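Local coordinates for protein glutathione S-transferase (Bombyx mori, PDB 5ZFG) that probably conjugates glutathione to electrophilic compounds as a glutathione transferase, and metabolises the organophosphate insecticide diazinon in the silkworm, at residues P55-E60 against Q72-K77. Sequence-based numbering, arbitrary orientation.
Sequences PVLDDE and QYICDK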
loop_
_atom_site.group_PDB
_atom_site.type_symbol
_atom_site.label_atom_id
_atom_site.label_comp_id
_atom_site.label_asym_id
_atom_site.label_seq_id
_atom_site.Cartn_x
_atom_site.Cartn_y
_atom_site.Cartn_z
ATOM N N PRO B 55 6.834 -11.195 -4.409
ATOM C CA PRO B 55 8.081 -11.127 -5.176
ATOM C C PRO B 55 9.134 -10.130 -4.683
ATOM O O PRO B 55 8.871 -9.293 -3.812
ATOM C CB PRO B 55 7.583 -10.714 -6.564
ATOM C CG PRO B 55 6.459 -9.769 -6.260
ATOM C CD PRO B 55 5.761 -10.415 -5.068
ATOM N N VAL B 56 10.324 -10.197 -5.286
ATOM C CA VAL B 56 11.332 -9.147 -5.141
ATOM C C VAL B 56 12.005 -8.955 -6.494
ATOM O O VAL B 56 12.206 -9.917 -7.239
ATOM C CB VAL B 56 12.349 -9.463 -4.014
ATOM C CG1 VAL B 56 13.150 -10.752 -4.286
ATOM C CG2 VAL B 56 13.279 -8.274 -3.763
ATOM N N LEU B 57 12.288 -7.700 -6.832
ATOM C CA LEU B 57 12.948 -7.326 -8.080
ATOM C C LEU B 57 14.409 -7.007 -7.822
ATOM O O LEU B 57 14.744 -6.349 -6.835
ATOM C CB LEU B 57 12.252 -6.107 -8.696
ATOM C CG LEU B 57 12.662 -5.658 -10.097
ATOM C CD1 LEU B 57 12.031 -6.545 -11.161
ATOM C CD2 LEU B 57 12.273 -4.189 -10.307
ATOM N N ASP B 58 15.281 -7.474 -8.715
ATOM C CA ASP B 58 16.688 -7.089 -8.720
ATOM C C ASP B 58 16.965 -6.365 -10.035
ATOM O O ASP B 58 17.012 -6.994 -11.099
ATOM C CB ASP B 58 17.587 -8.311 -8.545
ATOM C CG ASP B 58 19.074 -7.986 -8.722
ATOM O OD1 ASP B 58 19.438 -6.800 -8.896
ATOM O OD2 ASP B 58 19.882 -8.937 -8.684
ATOM N N ASP B 59 17.132 -5.048 -9.959
ATOM C CA ASP B 59 17.422 -4.208 -11.126
ATOM C C ASP B 59 18.874 -3.765 -10.993
ATOM O O ASP B 59 19.177 -2.761 -10.345
ATOM C CB ASP B 59 16.474 -3.006 -11.230
ATOM C CG ASP B 59 16.549 -2.324 -12.595
ATOM O OD1 ASP B 59 17.346 -2.791 -13.452
ATOM O OD2 ASP B 59 15.821 -1.335 -12.828
ATOM N N GLU B 60 19.779 -4.544 -11.587
ATOM C CA GLU B 60 21.200 -4.199 -11.601
ATOM C C GLU B 60 21.719 -3.947 -10.185
ATOM O O GLU B 60 22.534 -3.059 -9.947
ATOM C CB GLU B 60 21.440 -2.987 -12.510
ATOM C CG GLU B 60 22.880 -2.734 -12.915
ATOM C CD GLU B 60 23.004 -1.665 -13.990
ATOM O OE1 GLU B 60 24.091 -1.559 -14.600
ATOM O OE2 GLU B 60 22.020 -0.930 -14.224
ATOM N N GLN B 72 4.881 0.434 -9.580
ATOM C CA GLN B 72 5.103 1.868 -9.780
ATOM C C GLN B 72 6.497 2.147 -10.341
ATOM O O GLN B 72 6.665 3.002 -11.227
ATOM C CB GLN B 72 4.873 2.593 -8.451
ATOM C CG GLN B 72 3.396 2.510 -8.023
ATOM C CD GLN B 72 3.168 2.764 -6.544
ATOM O OE1 GLN B 72 4.018 2.456 -5.714
ATOM N NE2 GLN B 72 1.997 3.319 -6.210
ATOM N N TYR B 73 7.496 1.400 -9.873
ATOM C CA TYR B 73 8.879 1.651 -10.274
ATOM C C TYR B 73 9.112 1.268 -11.729
ATOM O O TYR B 73 9.751 2.015 -12.472
ATOM C CB TYR B 73 9.823 0.878 -9.361
ATOM C CG TYR B 73 11.263 0.804 -9.859
ATOM C CD1 TYR B 73 12.072 1.928 -9.836
ATOM C CD2 TYR B 73 11.787 -0.380 -10.345
ATOM C CE1 TYR B 73 13.381 1.874 -10.283
ATOM C CE2 TYR B 73 13.099 -0.447 -10.808
ATOM C CZ TYR B 73 13.885 0.689 -10.766
ATOM O OH TYR B 73 15.196 0.642 -11.198
ATOM N N ILE B 74 8.581 0.120 -12.153
ATOM C CA ILE B 74 8.765 -0.309 -13.537
ATOM C C ILE B 74 8.213 0.739 -14.501
ATOM O O ILE B 74 8.836 1.059 -15.528
ATOM C CB ILE B 74 8.114 -1.692 -13.745
ATOM C CG1 ILE B 74 8.923 -2.770 -13.027
ATOM C CG2 ILE B 74 7.996 -1.996 -15.236
ATOM C CD1 ILE B 74 10.383 -2.491 -12.928
ATOM N N CYS B 75 7.067 1.336 -14.162
ATOM C CA CYS B 75 6.494 2.389 -15.001
ATOM C C CYS B 75 7.309 3.674 -14.922
ATOM O O CYS B 75 7.668 4.251 -15.957
ATOM C CB CYS B 75 5.042 2.655 -14.605
ATOM S SG CYS B 75 3.943 1.258 -14.830
ATOM N N ASP B 76 7.604 4.142 -13.701
ATOM C CA ASP B 76 8.355 5.392 -13.520
ATOM C C ASP B 76 9.720 5.336 -14.197
ATOM O O ASP B 76 10.177 6.329 -14.771
ATOM C CB ASP B 76 8.565 5.697 -12.031
ATOM C CG ASP B 76 7.275 6.063 -11.300
ATOM O OD1 ASP B 76 6.273 6.405 -11.961
ATOM O OD2 ASP B 76 7.291 6.017 -10.045
ATOM N N LYS B 77 10.400 4.197 -14.114
ATOM C CA LYS B 77 11.765 4.102 -14.618
ATOM C C LYS B 77 11.796 3.844 -16.122
ATOM O O LYS B 77 12.542 4.500 -16.855
ATOM C CB LYS B 77 12.519 3.002 -13.865
ATOM C CG LYS B 77 13.898 2.698 -14.424
ATOM C CD LYS B 77 14.890 3.780 -14.059
ATOM C CE LYS B 77 16.315 3.310 -14.322
ATOM N NZ LYS B 77 17.228 4.457 -14.582
#
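L57 and D59, two residues apart on strand 56-59 and both directed at helix 67-78, meet Y73 and I74 in a compact example of how an inner strand of a sheet and a helix packed against it share apolar and polar contacts. L57 comes first. One methyl does the work: CD2 reaches the rim of the Y73 ring near its plane, 3.8 Å from CD2 of Y73, the two side chains crossing at about a right angle. The same L57 CD2 lies 3.7 Å from CD1 of I74; the I74 side chain leaves the helix pointing past the strand, and CD1 at its tip makes the touch. D59 supplies the polar half. With CG anti to the backbone N (chi1 -166°), D59 brings its carboxylate to the Y73 hydroxyl, and Y73 OH donates to D59 OD2 over 2.6 Å. The phenol approaches on the anti side, 30° out of the carboxylate plane. The ring and carboxylate planes stand 67° apart. Since Y78 OH also hydrogen-bonds to D59 OD2, this buried oxygen is gripped by two tyrosines. K77 CB sits over one face of the Y73 ring, toward its rim, while F62 packs against the ring edge-to-face. The contact thus ties the third strand in sequence of the thioredoxin-like domain to the helix that follows the 56-59/62-65 hairpin. L3 of strand 3-7 flanks L57 and D59, L21 of helix 12-23 touches I74, and A93 of the second subunit packs on Y73, placing the helix between sheet and dimer partner.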